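SusD homolog (Bacteroides thetaiotaomicron VPI-5482, PDB 3IHV) is a SusD-family outer-membrane protein that probably binds glycans for uptake by this gut bacterium. Local coordinates at residues T86-A91 and G125-E130; F94-S99 and T142-S147. All coordinates share one frame; numbering follows the deposited sequence. Where two conformers were deposited one is given.

Contact 1 (T86-A91 and G125-E130); sequences TGIYRA and GMFYFE. With EDO (1,2-ethanediol), chain K.
Ile88 lays its CD1 methyl on one face of the Tyr128 ring, 3.5 Å from the ring centroid and only 9° off the normal, a CH-pi contact over the middle of the ring. The other branch, CG2, lies by the hydroxyl end of the ring, 3.3 Å from Tyr128 OH, while Tyr165 meets the same tyrosine edge-to-face. With CG anti to the carbonyl carbon (chi1 -58°), the Phe127 ring is carried obliquely over the backbone of the partner helix, its CE2 lying 3.4 Å from Gly87 C; any CB at Gly87 would run into this ring. Separately, Phe127 CB makes an apolar contact with Ile88 CG1 at 3.7 Å.

The two helices, 75-101 and 107-135, form an antiparallel alpha-hairpin of the sort that builds the TPR-like helical part of SusD proteins. The axes of segments 86-91 and 125-130 pass 9.3 Å apart at a signed crossing angle of -155°, with Ile88 and Phe127 nearest in register. No hydrogen bond joins the segments: the buried Tyr128 OH is satisfied by Met141 N, in the chain beyond the hairpin. A leucine in place of Tyr128 would probably leave Ile88 CD1 without its aromatic face and Met141 N without its hydroxyl partner. On the outer side of helix 75-101, Thr86 OG1 shares a hydrogen bond with O2 of an ethanediol, 3.1 Å away, which also rests against Tyr89.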
ATOM      1  N   THR A  86     -12.539   3.138 -13.561  1.00  6.83           N
ATOM      2  CA  THR A  86     -12.841   1.919 -14.304  1.00  6.93           C
ATOM      3  C   THR A  86     -13.204   0.806 -13.310  1.00  6.83           C
ATOM      4  O   THR A  86     -14.151   0.045 -13.525  1.00  7.28           O
ATOM      5  CB  THR A  86     -11.655   1.519 -15.192  1.00  8.05           C
ATOM      6  OG1 THR A  86     -11.516   2.474 -16.264  1.00  7.44           O
ATOM      7  CG2 THR A  86     -11.850   0.142 -15.795  1.00  7.68           C
ATOM      8  N   GLY A  87     -12.415   0.689 -12.249  1.00  7.36           N
ATOM      9  CA  GLY A  87     -12.700  -0.280 -11.196  1.00  6.64           C
ATOM     10  C   GLY A  87     -14.096  -0.079 -10.661  1.00  6.49           C
ATOM     11  O   GLY A  87     -14.858  -1.044 -10.506  1.00  6.44           O
ATOM     12  N   ILE A  88     -14.429   1.179 -10.375  1.00  6.50           N
ATOM     13  CA  ILE A  88     -15.758   1.572  -9.867  1.00  6.83           C
ATOM     14  C   ILE A  88     -16.847   1.212 -10.861  1.00  6.53           C
ATOM     15  O   ILE A  88     -17.884   0.674 -10.448  1.00  6.41           O
ATOM     16  CB  ILE A  88     -15.751   3.059  -9.468  1.00  6.92           C
ATOM     17  CG1 ILE A  88     -14.876   3.232  -8.225  1.00  7.39           C
ATOM     18  CG2 ILE A  88     -17.177   3.616  -9.197  1.00  8.00           C
ATOM     19  CD1 ILE A  88     -14.388   4.664  -7.903  1.00  7.74           C
ATOM     20  N   TYR A  89     -16.602   1.478 -12.154  1.00  6.86           N
ATOM     21  CA  TYR A  89     -17.553   1.129 -13.199  1.00  6.74           C
ATOM     22  C   TYR A  89     -17.798  -0.395 -13.179  1.00  6.48           C
ATOM     23  O   TYR A  89     -18.930  -0.867 -13.233  1.00  5.99           O
ATOM     24  CB  TYR A  89     -17.017   1.558 -14.571  1.00  7.10           C
ATOM     25  CG  TYR A  89     -17.946   1.147 -15.680  1.00  8.10           C
ATOM     26  CD1 TYR A  89     -17.903  -0.123 -16.213  1.00  8.75           C
ATOM     27  CD2 TYR A  89     -18.900   2.024 -16.156  1.00  9.30           C
ATOM     28  CE1 TYR A  89     -18.806  -0.517 -17.197  1.00  9.36           C
ATOM     29  CE2 TYR A  89     -19.785   1.654 -17.165  1.00 11.18           C
ATOM     30  CZ  TYR A  89     -19.727   0.377 -17.667  1.00 11.16           C
ATOM     31  OH  TYR A  89     -20.635   0.002 -18.637  1.00 14.68           O
ATOM     32  N   ARG A  90     -16.716  -1.154 -13.111  1.00  6.78           N
ATOM     33  CA  ARG A  90     -16.824  -2.629 -13.114  1.00  7.07           C
ATOM     34  C   ARG A  90     -17.594  -3.109 -11.898  1.00  6.66           C
ATOM     35  O   ARG A  90     -18.461  -3.978 -12.017  1.00  6.98           O
ATOM     36  CB  ARG A  90     -15.462  -3.268 -13.196  1.00  6.72           C
ATOM     37  CG  ARG A  90     -14.809  -3.077 -14.583  1.00  7.11           C
ATOM     38  CD  ARG A  90     -13.356  -3.416 -14.527  1.00  9.66           C
ATOM     39  NE  ARG A  90     -12.711  -3.243 -15.821  1.00  8.81           N
ATOM     40  CZ  ARG A  90     -11.407  -3.371 -16.042  1.00 10.35           C
ATOM     41  NH1 ARG A  90     -10.554  -3.636 -15.055  1.00 13.09           N
ATOM     42  NH2 ARG A  90     -10.943  -3.204 -17.273  1.00 10.67           N
ATOM     43  N   ALA A  91     -17.294  -2.536 -10.742  1.00  6.39           N
ATOM     44  CA  ALA A  91     -18.034  -2.882  -9.530  1.00  6.75           C
ATOM     45  C   ALA A  91     -19.512  -2.538  -9.671  1.00  5.99           C
ATOM     46  O   ALA A  91     -20.391  -3.364  -9.371  1.00  5.42           O
ATOM     47  CB  ALA A  91     -17.409  -2.192  -8.305  1.00  6.52           C
ATOM     48  N   GLY A 125     -15.382   0.179  -2.297  1.00  6.37           N
ATOM     49  CA  GLY A 125     -14.960   0.972  -1.126  1.00  6.62           C
ATOM     50  C   GLY A 125     -13.459   1.256  -1.160  1.00  7.04           C
ATOM     51  O   GLY A 125     -13.023   2.382  -0.892  1.00  7.89           O
HETATM   52  N   MSE A 126     -12.680   0.232  -1.521  1.00  7.13           N
HETATM   53  CA  MSE A 126     -11.230   0.343  -1.637  1.00  6.68           C
HETATM   54  C   MSE A 126     -10.874   1.374  -2.739  1.00  7.19           C
HETATM   55  O   MSE A 126     -10.002   2.225  -2.534  1.00  7.53           O
HETATM   56  CB  MSE A 126     -10.621  -1.033  -1.941  1.00  7.69           C
HETATM   57  CG  MSE A 126      -9.120  -1.027  -1.968  1.00  9.09           C
HETATM   58 SE   MSE A 126      -8.560  -2.893  -2.152  0.75  6.63          SE
HETATM   59  CE  MSE A 126      -6.764  -2.693  -2.895  1.00 12.01           C
ATOM     60  N   PHE A 127     -11.556   1.303  -3.887  1.00  6.35           N
ATOM     61  CA  PHE A 127     -11.280   2.234  -4.998  1.00  6.64           C
ATOM     62  C   PHE A 127     -11.638   3.669  -4.597  1.00  6.35           C
ATOM     63  O   PHE A 127     -10.841   4.599  -4.797  1.00  6.56           O
ATOM     64  CB  PHE A 127     -12.042   1.871  -6.266  1.00  5.91           C
ATOM     65  CG  PHE A 127     -11.758   0.486  -6.790  1.00  6.94           C
ATOM     66  CD1 PHE A 127     -10.529  -0.139  -6.609  1.00  6.29           C
ATOM     67  CD2 PHE A 127     -12.743  -0.201  -7.459  1.00  6.23           C
ATOM     68  CE1 PHE A 127     -10.296  -1.416  -7.123  1.00  6.56           C
ATOM     69  CE2 PHE A 127     -12.506  -1.448  -7.950  1.00  6.61           C
ATOM     70  CZ  PHE A 127     -11.305  -2.056  -7.781  1.00  7.39           C
ATOM     71  N   TYR A 128     -12.799   3.852  -3.985  1.00  6.00           N
ATOM     72  CA  TYR A 128     -13.180   5.187  -3.498  1.00  6.67           C
ATOM     73  C   TYR A 128     -12.278   5.687  -2.399  1.00  7.02           C
ATOM     74  O   TYR A 128     -12.064   6.899  -2.290  1.00  6.19           O
ATOM     75  CB  TYR A 128     -14.632   5.299  -3.062  1.00  7.22           C
ATOM     76  CG  TYR A 128     -15.577   5.534  -4.207  1.00  6.50           C
ATOM     77  CD1 TYR A 128     -15.635   6.749  -4.840  1.00  7.81           C
ATOM     78  CD2 TYR A 128     -16.406   4.520  -4.658  1.00  8.25           C
ATOM     79  CE1 TYR A 128     -16.491   6.968  -5.900  1.00  6.66           C
ATOM     80  CE2 TYR A 128     -17.264   4.733  -5.710  1.00  8.47           C
ATOM     81  CZ  TYR A 128     -17.308   5.946  -6.311  1.00  9.27           C
ATOM     82  OH  TYR A 128     -18.172   6.124  -7.360  1.00 11.77           O
ATOM     83  N   PHE A 129     -11.750   4.780  -1.566  1.00  6.72           N
ATOM     84  CA  PHE A 129     -10.835   5.198  -0.516  1.00  6.96           C
ATOM     85  C   PHE A 129      -9.589   5.793  -1.136  1.00  6.99           C
ATOM     86  O   PHE A 129      -9.119   6.829  -0.689  1.00  7.76           O
ATOM     87  CB  PHE A 129     -10.473   4.002   0.387  1.00  6.45           C
ATOM     88  CG  PHE A 129      -9.534   4.348   1.536  1.00  8.17           C
ATOM     89  CD1 PHE A 129      -9.735   5.479   2.306  1.00  6.42           C
ATOM     90  CD2 PHE A 129      -8.518   3.513   1.887  1.00  8.58           C
ATOM     91  CE1 PHE A 129      -8.914   5.802   3.352  1.00  7.17           C
ATOM     92  CE2 PHE A 129      -7.684   3.837   2.972  1.00 10.35           C
ATOM     93  CZ  PHE A 129      -7.915   4.972   3.706  1.00  9.25           C
ATOM     94  N   GLU A 130      -9.005   5.093  -2.115  1.00  7.13           N
ATOM     95  CA  GLU A 130      -7.838   5.620  -2.815  1.00  7.02           C
ATOM     96  C   GLU A 130      -8.151   6.974  -3.440  1.00  6.57           C
ATOM     97  O   GLU A 130      -7.343   7.903  -3.337  1.00  6.99           O
ATOM     98  CB  GLU A 130      -7.289   4.673  -3.892  1.00  8.50           C
ATOM     99  CG  GLU A 130      -6.693   3.383  -3.358  1.00  9.08           C
ATOM    100  CD  GLU A 130      -5.279   3.526  -2.769  1.00 11.12           C
ATOM    101  OE1 GLU A 130      -4.926   4.619  -2.282  1.00 10.23           O
ATOM    102  OE2 GLU A 130      -4.518   2.521  -2.771  1.00 10.46           O
TER
HETATM  103  C1  EDO K  19     -15.611   4.500 -17.481  1.00 33.42           C
HETATM  104  O1  EDO K  19     -14.864   4.745 -16.291  1.00 31.80           O
HETATM  105  C2  EDO K  19     -15.507   3.034 -17.845  1.00 33.39           C
HETATM  106  O2  EDO K  19     -14.137   2.621 -17.902  1.00 34.70           O

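Contact 2 (F94-S99 and T142-S147); sequences FLERIS and TSTQMS
Helix 75-101 passes the start of the short, weakly bonded helix 144-147, and Glu96 and Ser143 are the residues whose CA atoms come nearest, 8.0 Å apart. The carboxylate of Glu96 bridges that gap. With chi1 at -71° its CG stands anti to the carbonyl carbon, and the chain runs out extended from there, carrying both oxygens to Thr144. OE1 accepts from the side-chain hydroxyl, Thr144 OG1 to Glu96 OE1 being 2.6 Å; OE2 accepts from the backbone amide, Thr144 N to Glu96 OE2 being 2.9 Å, with an N-H...O angle of 165°. Each oxygen uses its syn lone pair, so the threonine grips the carboxylate as a two-pronged donor and restrains its rotation.

Glu96 OE2 carries a second bond: a water 2.7 Å from it donates to it and also to the carbonyl of Thr142, 2.8 Å from Thr142 O. The same oxygen lies against Ser143 CA. Ser143 is the N-cap of the short helix, its OG accepting from Met146 N at 3.0 Å. Thus the serine hydroxyl caps the first turn from within, while the glutamate takes the Thr144 amide at the same helix start. The charge of Glu96 would probably be steadied a little by the start of this short helix.

The Thr144 side chain also packs on Asn92 and Asp93 of helix 75-101. Helix 144-147 therefore sits against helix 75-101, which also packs on helix 17-29, through Phe94 and Ile98, and on helix 107-135, where Phe94 meets Tyr116 and Ala120.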
ATOM      1  N   PHE A  94     -21.253  -4.952 -12.131  1.00  6.90           N
ATOM      2  CA  PHE A  94     -21.481  -6.247 -11.480  1.00  7.03           C
ATOM      3  C   PHE A  94     -22.664  -6.204 -10.512  1.00  6.95           C
ATOM      4  O   PHE A  94     -23.523  -7.081 -10.544  1.00  7.70           O
ATOM      5  CB  PHE A  94     -20.218  -6.690 -10.728  1.00  7.42           C
ATOM      6  CG  PHE A  94     -20.414  -7.965  -9.970  1.00  6.90           C
ATOM      7  CD1 PHE A  94     -20.297  -9.180 -10.618  1.00  8.77           C
ATOM      8  CD2 PHE A  94     -20.760  -7.946  -8.646  1.00  8.30           C
ATOM      9  CE1 PHE A  94     -20.528 -10.365  -9.956  1.00  7.71           C
ATOM     10  CE2 PHE A  94     -21.013  -9.160  -7.959  1.00  8.81           C
ATOM     11  CZ  PHE A  94     -20.866 -10.354  -8.635  1.00 11.16           C
ATOM     12  N   LEU A  95     -22.707  -5.172  -9.672  1.00  6.71           N
ATOM     13  CA  LEU A  95     -23.779  -4.998  -8.679  1.00  7.49           C
ATOM     14  C   LEU A  95     -25.155  -4.785  -9.328  1.00  7.96           C
ATOM     15  O   LEU A  95     -26.154  -5.401  -8.930  1.00  8.73           O
ATOM     16  CB  LEU A  95     -23.433  -3.868  -7.704  1.00  6.92           C
ATOM     17  CG  LEU A  95     -22.212  -4.182  -6.832  1.00  5.50           C
ATOM     18  CD1 LEU A  95     -21.614  -2.965  -6.156  1.00  4.87           C
ATOM     19  CD2 LEU A  95     -22.579  -5.279  -5.773  1.00  6.40           C
ATOM     20  N   GLU A  96     -25.215  -3.921 -10.330  1.00  8.12           N
ATOM     21  CA  GLU A  96     -26.454  -3.693 -11.079  1.00  8.37           C
ATOM     22  C   GLU A  96     -26.959  -4.982 -11.699  1.00  8.78           C
ATOM     23  O   GLU A  96     -28.129  -5.292 -11.617  1.00  9.25           O
ATOM     24  CB  GLU A  96     -26.198  -2.651 -12.186  1.00  8.56           C
ATOM     25  CG  GLU A  96     -25.986  -1.252 -11.630  1.00  8.28           C
ATOM     26  CD  GLU A  96     -25.310  -0.302 -12.604  1.00 10.18           C
ATOM     27  OE1 GLU A  96     -25.274  -0.589 -13.810  1.00  9.98           O
ATOM     28  OE2 GLU A  96     -24.745   0.712 -12.136  1.00  9.44           O
ATOM     29  N   ARG A  97     -26.061  -5.719 -12.341  1.00  8.02           N
ATOM     30  CA  ARG A  97     -26.424  -6.927 -13.025  1.00  9.15           C
ATOM     31  C   ARG A  97     -26.825  -8.073 -12.100  1.00  8.89           C
ATOM     32  O   ARG A  97     -27.846  -8.730 -12.343  1.00  8.39           O
ATOM     33  CB  ARG A  97     -25.295  -7.350 -13.934  1.00 10.01           C
ATOM     34  CG  ARG A  97     -25.137  -6.388 -15.128  1.00 11.25           C
ATOM     35  CD  ARG A  97     -23.805  -6.608 -15.793  1.00 12.61           C
ATOM     36  NE  ARG A  97     -23.687  -7.900 -16.464  1.00 16.44           N
ATOM     37  CZ  ARG A  97     -22.560  -8.376 -17.012  1.00 17.11           C
ATOM     38  NH1 ARG A  97     -21.435  -7.672 -16.973  1.00 19.19           N
ATOM     39  NH2 ARG A  97     -22.555  -9.571 -17.602  1.00 21.39           N
ATOM     40  N   ILE A  98     -26.050  -8.307 -11.048  1.00  8.98           N
ATOM     41  CA  ILE A  98     -26.403  -9.399 -10.146  1.00  9.22           C
ATOM     42  C   ILE A  98     -27.728  -9.085  -9.429  1.00  9.87           C
ATOM     43  O   ILE A  98     -28.495  -9.995  -9.146  1.00  9.91           O
ATOM     44  CB  ILE A  98     -25.245  -9.773  -9.177  1.00  9.77           C
ATOM     45  CG1 ILE A  98     -25.393 -11.254  -8.757  1.00 10.67           C
ATOM     46  CG2 ILE A  98     -25.141  -8.762  -8.013  1.00  8.52           C
ATOM     47  CD1 ILE A  98     -24.140 -11.841  -8.076  1.00 14.14           C
ATOM     48  N   SER A  99     -28.052  -7.819  -9.202  1.00 10.58           N
ATOM     49  CA  SER A  99     -29.322  -7.484  -8.541  0.50 11.37           C
ATOM     50  C   SER A  99     -30.493  -8.027  -9.356  1.00 11.98           C
ATOM     51  O   SER A  99     -31.493  -8.471  -8.797  1.00 12.31           O
ATOM     52  CB  SER A  99     -29.478  -5.965  -8.314  0.50 11.90           C
ATOM     53  OG  SER A  99     -29.770  -5.289  -9.530  0.50 11.93           O
ATOM     54  N   THR A 142     -22.075   6.796  -9.150  1.00  8.90           N
ATOM     55  CA  THR A 142     -22.840   5.733  -8.501  1.00  9.52           C
ATOM     56  C   THR A 142     -23.504   4.696  -9.347  1.00  9.29           C
ATOM     57  O   THR A 142     -24.098   3.743  -8.808  1.00  8.87           O
ATOM     58  CB  THR A 142     -23.851   6.335  -7.553  1.00  9.83           C
ATOM     59  OG1 THR A 142     -24.647   7.283  -8.262  1.00 12.08           O
ATOM     60  CG2 THR A 142     -23.109   7.020  -6.403  1.00 11.74           C
ATOM     61  N   SER A 143     -23.411   4.847 -10.658  1.00  8.71           N
ATOM     62  CA  SER A 143     -23.962   3.854 -11.568  1.00  8.05           C
ATOM     63  C   SER A 143     -23.206   3.871 -12.872  1.00  8.02           C
ATOM     64  O   SER A 143     -22.493   4.828 -13.178  1.00  8.34           O
ATOM     65  CB  SER A 143     -25.441   4.121 -11.817  1.00  8.68           C
ATOM     66  OG  SER A 143     -25.617   5.267 -12.620  1.00  7.12           O
ATOM     67  N   THR A 144     -23.335   2.787 -13.633  1.00  7.99           N
ATOM     68  CA  THR A 144     -22.781   2.734 -14.964  1.00  8.25           C
ATOM     69  C   THR A 144     -23.456   3.788 -15.842  1.00  9.10           C
ATOM     70  O   THR A 144     -22.812   4.405 -16.681  1.00  9.45           O
ATOM     71  CB  THR A 144     -22.947   1.352 -15.620  1.00  8.25           C
ATOM     72  OG1 THR A 144     -24.330   0.981 -15.652  1.00  7.86           O
ATOM     73  CG2 THR A 144     -22.138   0.306 -14.856  1.00  8.05           C
ATOM     74  N   GLN A 145     -24.747   4.013 -15.640  1.00  9.68           N
ATOM     75  CA  GLN A 145     -25.462   5.046 -16.429  1.00 10.09           C
ATOM     76  C   GLN A 145     -24.806   6.428 -16.193  1.00 10.45           C
ATOM     77  O   GLN A 145     -24.575   7.165 -17.157  1.00 10.55           O
ATOM     78  CB  GLN A 145     -26.941   5.077 -16.061  1.00 11.16           C
ATOM     79  CG  GLN A 145     -27.732   3.881 -16.542  1.00 15.04           C
ATOM     80  CD  GLN A 145     -27.565   2.559 -15.729  1.00 18.77           C
ATOM     81  OE1 GLN A 145     -26.911   2.491 -14.657  1.00 15.44           O
ATOM     82  NE2 GLN A 145     -28.194   1.498 -16.255  1.00 18.84           N
HETATM   83  N   MSE A 146     -24.436   6.760 -14.950  1.00 10.11           N
HETATM   84  CA  MSE A 146     -23.803   8.052 -14.707  0.50 10.57           C
HETATM   85  C   MSE A 146     -22.502   8.210 -15.481  1.00 10.80           C
HETATM   86  O   MSE A 146     -22.196   9.312 -15.959  1.00 10.58           O
HETATM   87  CB  MSE A 146     -23.552   8.294 -13.235  0.50 10.88           C
HETATM   88  CG  MSE A 146     -23.313   9.743 -12.934  0.50 11.10           C
HETATM   89 SE   MSE A 146     -23.241   9.940 -11.045  0.38 12.95          SE
HETATM   90  CE  MSE A 146     -24.955   9.152 -10.625  0.50 11.73           C
ATOM     91  N   SER A 147     -21.759   7.123 -15.668  1.00 10.68           N
ATOM     92  CA  SER A 147     -20.511   7.186 -16.423  0.50 11.53           C
ATOM     93  C   SER A 147     -20.704   7.618 -17.868  1.00 12.06           C
ATOM     94  O   SER A 147     -19.755   8.006 -18.524  1.00 12.89           O
ATOM     95  CB  SER A 147     -19.801   5.835 -16.389  0.50 11.28           C
ATOM     96  OG  SER A 147     -19.596   5.459 -15.050  0.50 11.81           O
TER
HETATM   97  O   HOH W   1     -25.093   1.268  -9.535  1.00 14.76           O

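How the contacts relate
After several shorter helices, 17-29 among them, the chain enters helix 75-101, which supplies 86-91 to contact 1 and then, after a gap of two residues, 94-99 to contact 2. It turns back into helix 107-135, where 125-130 meets 86-91 and closes the first loop. A short connection then leads to 142-147, which returns to 94-99 and closes the second. The segments alternate, so the two loops cross. Contact 1 zips up the helical hairpin; contact 2 fastens the chain that leaves it to the hairpin's first helix. Their centres lie about 12 Å apart, and Tyr89 joins them, with its CE2 3.5 Å from Thr144 CB.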